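Surface presentation of antigens protein SpaS (Shigella flexneri, PDB 2VT1) is an inner-membrane protein of the type III secretion exporter family, required for secretion of the Ipa proteins and for invasion, represented here by its C-terminal cytoplasmic domain. Local coordinates at residues C28-A31 against V32-Y35. Sequence-based numbering, arbitrary orientation. Where two conformers were deposited one is given.
Sequences CALA and VRKY
The carbonyl oxygen of C28 is gripped by two amides further along the helix: V32 N gives it a hydrogen bond of 3.0 Å, nearly straight at 161°, and A31 N adds a weak one. CG2 of V32 also comes down on this oxygen, 3.3 Å from C28 O, because that methyl is turned back over the preceding turn. The same i to i+4 bonding continues from R33 N to A29 O and from K34 N to L30 O, and on to Y35 N with A31 O, 3.0 Å apart. All four bonds belong to the middle of helix 26-38, which directly follows strand 19-25 in this cytoplasmic domain of the FlhB/YscU/SpaS export family. Its buried side carries A29, small enough to lie close against A5 of strand 4-9, and V32, whose branched side chain packs on A5 as well and also touches L22 and E24. R33 turns back along the preceding turn, its chain bent in the middle, which lays CD 3.1 Å from A29 O. The flat guanidinium then passes under L30, whose CD2 lies over one face, off-centre and 4.1 Å from R33 NH2. Arginine suits this border position: its aliphatic part lies along the helix, while NH1 makes a weak hydrogen bond to I4 O. Y35 swings its ring away from the 28-31 turn, CG anti to the backbone N (chi1 -175°), and its hydroxyl hydrogen-bonds a basic side chain of another protein chain. A31, V32, R33 and Y35 pack on apolar side chains of that same neighbouring chain.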
loop_
_atom_site.group_PDB
_atom_site.type_symbol
_atom_site.label_atom_id
_atom_site.label_comp_id
_atom_site.label_asym_id
_atom_site.label_seq_id
_atom_site.Cartn_x
_atom_site.Cartn_y
_atom_site.Cartn_z
ATOM N N CYS B 28 -0.599 -0.516 -14.229
ATOM C CA CYS B 28 0.487 -0.848 -13.327
ATOM C C CYS B 28 -0.067 -1.252 -11.964
ATOM O O CYS B 28 0.454 -2.147 -11.322
ATOM C CB CYS B 28 1.448 0.334 -13.180
ATOM S SG CYS B 28 2.605 0.557 -14.569
ATOM N N ALA B 29 -1.127 -0.581 -11.525
ATOM C CA ALA B 29 -1.761 -0.928 -10.239
ATOM C C ALA B 29 -2.280 -2.369 -10.234
ATOM O O ALA B 29 -2.224 -3.058 -9.215
ATOM C CB ALA B 29 -2.895 0.020 -9.938
ATOM N N LEU B 30 -2.806 -2.810 -11.376
ATOM C CA LEU B 30 -3.385 -4.138 -11.490
ATOM C C LEU B 30 -2.290 -5.202 -11.419
ATOM O O LEU B 30 -2.526 -6.314 -10.942
ATOM C CB LEU B 30 -4.158 -4.289 -12.817
ATOM C CG LEU B 30 -5.408 -3.447 -13.083
ATOM C CD1 LEU B 30 -5.898 -3.699 -14.495
ATOM C CD2 LEU B 30 -6.517 -3.714 -12.097
ATOM N N ALA B 31 -1.103 -4.848 -11.917
ATOM C CA ALA B 31 0.055 -5.743 -11.903
ATOM C C ALA B 31 0.620 -5.816 -10.496
ATOM O O ALA B 31 1.049 -6.876 -10.044
ATOM C CB ALA B 31 1.146 -5.269 -12.892
ATOM N N VAL B 32 0.615 -4.689 -9.801
ATOM C CA VAL B 32 0.998 -4.691 -8.390
ATOM C C VAL B 32 0.098 -5.649 -7.588
ATOM O O VAL B 32 0.573 -6.431 -6.770
ATOM C CB VAL B 32 0.959 -3.277 -7.792
ATOM C CG1 VAL B 32 1.129 -3.341 -6.297
ATOM C CG2 VAL B 32 2.062 -2.411 -8.400
ATOM N N ARG B 33 -1.203 -5.616 -7.853
ATOM C CA ARG B 33 -2.148 -6.464 -7.127
ATOM C C ARG B 33 -1.905 -7.948 -7.375
ATOM O O ARG B 33 -1.881 -8.729 -6.442
ATOM C CB ARG B 33 -3.581 -6.057 -7.483
ATOM C CG ARG B 33 -4.087 -4.938 -6.566
ATOM C CD ARG B 33 -4.577 -3.656 -7.271
ATOM N NE ARG B 33 -5.962 -3.757 -7.724
ATOM C CZ ARG B 33 -6.769 -2.722 -7.944
ATOM N NH1 ARG B 33 -6.350 -1.479 -7.750
ATOM N NH2 ARG B 33 -8.011 -2.934 -8.356
ATOM N N LYS B 34 -1.706 -8.324 -8.632
ATOM C CA LYS B 34 -1.461 -9.699 -9.015
ATOM C C LYS B 34 -0.166 -10.242 -8.411
ATOM O O LYS B 34 -0.125 -11.380 -7.948
ATOM C CB LYS B 34 -1.420 -9.802 -10.549
ATOM C CG LYS B 34 -0.953 -11.145 -11.099
ATOM C CD LYS B 34 -1.169 -11.217 -12.609
ATOM C CE LYS B 34 -0.867 -12.597 -13.188
ATOM N NZ LYS B 34 -1.877 -12.957 -14.251
ATOM N N TYR B 35 0.895 -9.442 -8.435
ATOM C CA TYR B 35 2.185 -9.836 -7.862
ATOM C C TYR B 35 2.099 -9.964 -6.350
ATOM O O TYR B 35 2.571 -10.945 -5.767
ATOM C CB TYR B 35 3.274 -8.815 -8.225
ATOM C CG TYR B 35 4.653 -9.220 -7.763
ATOM C CD1 TYR B 35 5.396 -10.165 -8.465
ATOM C CD2 TYR B 35 5.209 -8.670 -6.617
ATOM C CE1 TYR B 35 6.657 -10.549 -8.032
ATOM C CE2 TYR B 35 6.451 -9.039 -6.189
ATOM C CZ TYR B 35 7.180 -9.984 -6.891
ATOM O OH TYR B 35 8.437 -10.356 -6.437
#